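Local structure of ABC transporter substrate-binding protein (Vibrio cholerae, 3LKV) at residues V140-A154 with I190-T204. The protein probably serves as the substrate-binding protein of an ABC transporter and holds a phenylalanine between its two lobes. Residues are numbered along the deposited sequence; the frame is centred on the assembly and turned at random.
Sequences VKSIGVVYNPGEANA and IAEKSDVIYALIDNT. With ZN (zinc ion), chain E; PHE (phenylalanine), chain B.
The carboxylate of E151 faces the first residues of helix 203-207 and is held at both of its oxygens. N203 N reaches OE1 and T204 N reaches OE2 (3.0 Å), each on the syn lone pair. The hydroxyl of T204 donates to OE2 nearly along its C-O axis, with OG1 2.6 Å away. The amide of N203 gives OE1 a further bond from above the carboxylate plane, its own plane turned 26° from it. On the anti side of OE1 stands N153 ND2. These five bonds and the helix N-terminus would be expected to stabilise a charged carboxylate, although D202 OD1 is only 3.2 Å from E151 OE2. The side chain of D202 caps the same helix through a weak bond to T204 N and also accepts from V205 N. Its OD2 takes N148 N on the syn side at 2.9 Å. N148 ND2 meets T204 OG1 within its amide plane; with chi1 at -177°, CG opposite the backbone N, the amide is carried across to T204 while N148 N stays on D202.

Here two neighbouring parallel strands of one lobe of a periplasmic-binding-protein fold, 142-147 and 196-199, end at the ligand cleft. Helix 152-167, strand 171-176 and helix 183-191 lie between them in sequence. N203 ND2 also holds PHE OXT, at 2.9 Å, and H19 fixes N203 OD1. N153 ND2 donates to I201 O as well, so this pocket residue joins both segments.

Further back, G144 bonds V196 O and Y198 N through its backbone. S194 OG lies 3.2 Å from G144 CA, and I190 CD1 packs on V146 CG2. I143 lies beside V196 on the opposite face, towards helix 126-136. At the far end D195 OD2 accepts from K141 N at 2.9 Å. A191 O and S194 O bind zinc together with T221.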
loop_
_atom_site.group_PDB
_atom_site.type_symbol
_atom_site.label_atom_id
_atom_site.label_comp_id
_atom_site.label_asym_id
_atom_site.label_seq_id
_atom_site.Cartn_x
_atom_site.Cartn_y
_atom_site.Cartn_z
ATOM N N VAL A 140 -4.580 45.028 4.660
ATOM C CA VAL A 140 -3.307 44.413 5.076
ATOM C C VAL A 140 -2.186 45.416 4.958
ATOM O O VAL A 140 -2.036 46.046 3.934
ATOM C CB VAL A 140 -2.952 43.163 4.228
ATOM C CG1 VAL A 140 -1.548 42.639 4.589
ATOM C CG2 VAL A 140 -3.951 42.105 4.494
ATOM N N LYS A 141 -1.437 45.584 6.039
ATOM C CA LYS A 141 -0.194 46.352 6.026
ATOM C C LYS A 141 1.014 45.451 6.253
ATOM O O LYS A 141 2.125 45.812 5.927
ATOM C CB LYS A 141 -0.212 47.449 7.104
ATOM C CG LYS A 141 -1.425 48.393 7.003
ATOM C CD LYS A 141 -1.511 49.090 5.591
ATOM C CE LYS A 141 -2.080 50.566 5.636
ATOM N NZ LYS A 141 -3.471 50.621 6.187
ATOM N N SER A 142 0.760 44.252 6.756
ATOM C CA SER A 142 1.758 43.418 7.330
ATOM C C SER A 142 1.529 41.932 7.002
ATOM O O SER A 142 0.423 41.403 7.236
ATOM C CB SER A 142 1.604 43.596 8.832
ATOM O OG SER A 142 2.843 43.427 9.385
ATOM N N ILE A 143 2.554 41.250 6.504
ATOM C CA ILE A 143 2.465 39.800 6.264
ATOM C C ILE A 143 3.509 39.118 7.095
ATOM O O ILE A 143 4.707 39.449 7.017
ATOM C CB ILE A 143 2.626 39.454 4.786
ATOM C CG1 ILE A 143 1.458 40.007 3.983
ATOM C CG2 ILE A 143 2.700 37.920 4.563
ATOM C CD1 ILE A 143 1.595 39.774 2.444
ATOM N N GLY A 144 3.052 38.176 7.900
ATOM C CA GLY A 144 3.927 37.367 8.742
ATOM C C GLY A 144 4.301 36.103 7.997
ATOM O O GLY A 144 3.491 35.575 7.205
ATOM N N VAL A 145 5.520 35.619 8.214
ATOM C CA VAL A 145 5.924 34.385 7.560
ATOM C C VAL A 145 6.927 33.676 8.401
ATOM O O VAL A 145 7.790 34.303 9.002
ATOM C CB VAL A 145 6.437 34.626 6.096
ATOM C CG1 VAL A 145 7.546 35.597 6.058
ATOM C CG2 VAL A 145 6.871 33.290 5.421
ATOM N N VAL A 146 6.760 32.370 8.521
ATOM C CA VAL A 146 7.693 31.523 9.235
ATOM C C VAL A 146 8.312 30.594 8.189
ATOM O O VAL A 146 7.629 30.071 7.349
ATOM C CB VAL A 146 6.953 30.668 10.277
ATOM C CG1 VAL A 146 7.933 29.679 10.974
ATOM C CG2 VAL A 146 6.261 31.603 11.331
ATOM N N TYR A 147 9.601 30.365 8.274
ATOM C CA TYR A 147 10.255 29.503 7.312
ATOM C C TYR A 147 11.517 28.905 7.887
ATOM O O TYR A 147 11.996 29.316 8.935
ATOM C CB TYR A 147 10.565 30.280 6.037
ATOM C CG TYR A 147 11.710 31.207 6.157
ATOM C CD1 TYR A 147 12.994 30.806 5.793
ATOM C CD2 TYR A 147 11.539 32.505 6.591
ATOM C CE1 TYR A 147 14.065 31.686 5.877
ATOM C CE2 TYR A 147 12.609 33.379 6.688
ATOM C CZ TYR A 147 13.856 32.968 6.337
ATOM O OH TYR A 147 14.909 33.840 6.418
ATOM N N ASN A 148 12.001 27.886 7.205
ATOM C CA ASN A 148 13.189 27.137 7.623
ATOM C C ASN A 148 14.334 27.467 6.672
ATOM O O ASN A 148 14.305 27.106 5.502
ATOM C CB ASN A 148 12.939 25.623 7.648
ATOM C CG ASN A 148 14.170 24.821 8.152
ATOM O OD1 ASN A 148 15.291 25.340 8.243
ATOM N ND2 ASN A 148 13.931 23.594 8.541
ATOM N N PRO A 149 15.349 28.182 7.183
ATOM C CA PRO A 149 16.408 28.633 6.319
ATOM C C PRO A 149 17.295 27.486 5.864
ATOM O O PRO A 149 18.010 27.678 4.917
ATOM C CB PRO A 149 17.179 29.640 7.173
ATOM C CG PRO A 149 16.959 29.218 8.546
ATOM C CD PRO A 149 15.548 28.630 8.568
ATOM N N GLY A 150 17.178 26.305 6.463
ATOM C CA GLY A 150 17.837 25.075 5.966
ATOM C C GLY A 150 17.174 24.469 4.737
ATOM O O GLY A 150 17.725 23.570 4.146
ATOM N N GLU A 151 16.001 24.966 4.325
ATOM C CA GLU A 151 15.342 24.455 3.139
ATOM C C GLU A 151 15.483 25.402 1.949
ATOM O O GLU A 151 14.875 26.478 1.921
ATOM C CB GLU A 151 13.861 24.246 3.418
ATOM C CG GLU A 151 13.506 23.072 4.325
ATOM C CD GLU A 151 11.963 22.834 4.399
ATOM O OE1 GLU A 151 11.220 22.871 3.369
ATOM O OE2 GLU A 151 11.516 22.557 5.520
ATOM N N ALA A 152 16.194 24.966 0.918
ATOM C CA ALA A 152 16.465 25.854 -0.214
ATOM C C ALA A 152 15.152 26.302 -0.850
ATOM O O ALA A 152 15.057 27.400 -1.409
ATOM C CB ALA A 152 17.427 25.193 -1.279
ATOM N N ASN A 153 14.139 25.453 -0.806
ATOM C CA ASN A 153 12.838 25.892 -1.301
ATOM C C ASN A 153 12.304 27.111 -0.566
ATOM O O ASN A 153 11.783 28.033 -1.216
ATOM C CB ASN A 153 11.759 24.799 -1.255
ATOM C CG ASN A 153 11.781 24.048 -0.016
ATOM O OD1 ASN A 153 12.806 23.413 0.311
ATOM N ND2 ASN A 153 10.669 24.084 0.729
ATOM N N ALA A 154 12.465 27.127 0.768
ATOM C CA ALA A 154 11.948 28.250 1.562
ATOM C C ALA A 154 12.739 29.517 1.228
ATOM O O ALA A 154 12.163 30.594 1.099
ATOM C CB ALA A 154 12.003 27.954 3.074
ATOM N N ILE A 190 5.198 36.157 16.073
ATOM C CA ILE A 190 4.915 37.166 15.042
ATOM C C ILE A 190 3.446 37.461 14.757
ATOM O O ILE A 190 3.151 38.415 14.020
ATOM C CB ILE A 190 5.600 36.799 13.675
ATOM C CG1 ILE A 190 5.005 35.512 13.062
ATOM C CG2 ILE A 190 7.086 36.677 13.866
ATOM C CD1 ILE A 190 5.414 35.285 11.557
ATOM N N ALA A 191 2.547 36.646 15.297
ATOM C CA ALA A 191 1.164 36.686 14.856
ATOM C C ALA A 191 0.509 38.038 15.206
ATOM O O ALA A 191 -0.276 38.526 14.432
ATOM C CB ALA A 191 0.361 35.528 15.436
ATOM N N GLU A 192 0.884 38.663 16.311
ATOM C CA GLU A 192 0.262 39.931 16.716
ATOM C C GLU A 192 0.816 41.140 15.945
ATOM O O GLU A 192 0.152 42.178 15.857
ATOM C CB GLU A 192 0.366 40.133 18.245
ATOM C CG GLU A 192 -0.456 39.055 19.105
ATOM C CD GLU A 192 -1.978 39.085 18.877
ATOM O OE1 GLU A 192 -2.498 39.736 17.917
ATOM O OE2 GLU A 192 -2.693 38.454 19.681
ATOM N N LYS A 193 2.011 41.009 15.377
ATOM C CA LYS A 193 2.553 42.049 14.483
ATOM C C LYS A 193 2.134 41.815 13.023
ATOM O O LYS A 193 2.534 42.568 12.151
ATOM C CB LYS A 193 4.100 42.073 14.528
ATOM C CG LYS A 193 4.779 42.305 15.920
ATOM C CD LYS A 193 5.989 41.350 16.083
ATOM C CE LYS A 193 7.172 41.955 16.851
ATOM N NZ LYS A 193 6.943 42.187 18.302
ATOM N N SER A 194 1.315 40.807 12.740
ATOM C CA SER A 194 0.978 40.502 11.361
ATOM C C SER A 194 -0.492 40.629 11.128
ATOM O O SER A 194 -1.256 40.273 11.974
ATOM C CB SER A 194 1.416 39.085 11.037
ATOM O OG SER A 194 2.794 38.949 11.289
ATOM N N ASP A 195 -0.908 41.123 9.981
ATOM C CA ASP A 195 -2.339 41.095 9.664
ATOM C C ASP A 195 -2.736 39.753 9.136
ATOM O O ASP A 195 -3.899 39.404 9.199
ATOM C CB ASP A 195 -2.723 42.202 8.675
ATOM C CG ASP A 195 -2.456 43.607 9.243
ATOM O OD1 ASP A 195 -2.993 43.881 10.316
ATOM O OD2 ASP A 195 -1.694 44.408 8.642
ATOM N N VAL A 196 -1.779 38.984 8.619
ATOM C CA VAL A 196 -2.066 37.646 8.089
ATOM C C VAL A 196 -0.768 36.880 8.072
ATOM O O VAL A 196 0.283 37.483 7.920
ATOM C CB VAL A 196 -2.678 37.720 6.675
ATOM C CG1 VAL A 196 -1.768 38.516 5.701
ATOM C CG2 VAL A 196 -3.012 36.333 6.140
ATOM N N ILE A 197 -0.823 35.573 8.272
ATOM C CA ILE A 197 0.347 34.740 8.157
ATOM C C ILE A 197 0.277 34.033 6.786
ATOM O O ILE A 197 -0.776 33.447 6.413
ATOM C CB ILE A 197 0.379 33.669 9.219
ATOM C CG1 ILE A 197 0.227 34.259 10.649
ATOM C CG2 ILE A 197 1.620 32.850 9.063
ATOM C CD1 ILE A 197 1.359 35.073 11.081
ATOM N N TYR A 198 1.370 34.115 6.051
ATOM C CA TYR A 198 1.518 33.416 4.807
ATOM C C TYR A 198 2.180 32.094 5.108
ATOM O O TYR A 198 3.343 32.035 5.464
ATOM C CB TYR A 198 2.385 34.230 3.843
ATOM C CG TYR A 198 2.665 33.565 2.488
ATOM C CD1 TYR A 198 1.642 33.076 1.716
ATOM C CD2 TYR A 198 3.951 33.479 1.980
ATOM C CE1 TYR A 198 1.869 32.523 0.483
ATOM C CE2 TYR A 198 4.201 32.914 0.709
ATOM C CZ TYR A 198 3.154 32.436 -0.032
ATOM O OH TYR A 198 3.364 31.843 -1.253
ATOM N N ALA A 199 1.421 31.018 4.973
ATOM C CA ALA A 199 1.953 29.693 5.231
ATOM C C ALA A 199 2.543 29.218 3.885
ATOM O O ALA A 199 1.813 28.872 2.967
ATOM C CB ALA A 199 0.831 28.738 5.739
ATOM N N LEU A 200 3.852 29.253 3.750
ATOM C CA LEU A 200 4.432 28.943 2.466
ATOM C C LEU A 200 4.722 27.449 2.243
ATOM O O LEU A 200 4.505 26.590 3.115
ATOM C CB LEU A 200 5.655 29.826 2.181
ATOM C CG LEU A 200 6.780 29.952 3.146
ATOM C CD1 LEU A 200 7.156 28.625 3.468
ATOM C CD2 LEU A 200 7.942 30.706 2.532
ATOM N N ILE A 201 5.166 27.180 1.020
ATOM C CA ILE A 201 5.605 25.857 0.575
ATOM C C ILE A 201 6.957 25.539 1.203
ATOM O O ILE A 201 8.046 25.664 0.578
ATOM C CB ILE A 201 5.607 25.792 -0.962
ATOM C CG1 ILE A 201 4.199 26.074 -1.473
ATOM C CG2 ILE A 201 6.143 24.404 -1.534
ATOM C CD1 ILE A 201 3.091 25.113 -0.935
ATOM N N ASP A 202 6.856 25.109 2.448
ATOM C CA ASP A 202 8.003 24.734 3.249
ATOM C C ASP A 202 7.580 23.478 3.999
ATOM O O ASP A 202 6.520 23.467 4.596
ATOM C CB ASP A 202 8.277 25.894 4.208
ATOM C CG ASP A 202 9.280 25.594 5.308
ATOM O OD1 ASP A 202 9.120 24.574 6.047
ATOM O OD2 ASP A 202 10.224 26.457 5.471
ATOM N N ASN A 203 8.431 22.454 3.996
ATOM C CA ASN A 203 8.132 21.168 4.638
ATOM C C ASN A 203 8.028 21.200 6.160
ATOM O O ASN A 203 7.245 20.478 6.753
ATOM C CB ASN A 203 9.205 20.143 4.210
ATOM C CG ASN A 203 9.191 19.908 2.705
ATOM O OD1 ASN A 203 8.216 19.322 2.176
ATOM N ND2 ASN A 203 10.225 20.395 1.999
ATOM N N THR A 204 8.817 22.061 6.786
ATOM C CA THR A 204 8.782 22.258 8.222
ATOM C C THR A 204 7.479 22.909 8.624
ATOM O O THR A 204 6.831 22.464 9.565
ATOM C CB THR A 204 9.921 23.166 8.697
ATOM O OG1 THR A 204 11.178 22.724 8.127
ATOM C CG2 THR A 204 10.003 23.147 10.239
HETATM ZN ZN ZN E . -2.225 39.577 13.765
HETATM N N PHE B . 7.934 22.324 -2.852
HETATM C CA PHE B . 8.422 21.811 -1.510
HETATM C C PHE B . 9.936 21.486 -1.625
HETATM O O PHE B . 10.570 22.016 -2.584
HETATM C CB PHE B . 7.590 20.621 -1.010
HETATM C CG PHE B . 6.233 21.029 -0.443
HETATM C CD1 PHE B . 6.148 21.676 0.803
HETATM C CD2 PHE B . 5.068 20.799 -1.142
HETATM C CE1 PHE B . 4.951 22.075 1.306
HETATM C CE2 PHE B . 3.862 21.185 -0.640
HETATM C CZ PHE B . 3.774 21.831 0.575
HETATM O OXT PHE B . 10.558 20.769 -0.809
HETATM O O HOH W 1 5.026 30.408 6.951
HETATM O O HOH W 2 -2.683 41.524 15.225
HETATM O O HOH W 3 -4.328 39.955 12.877
#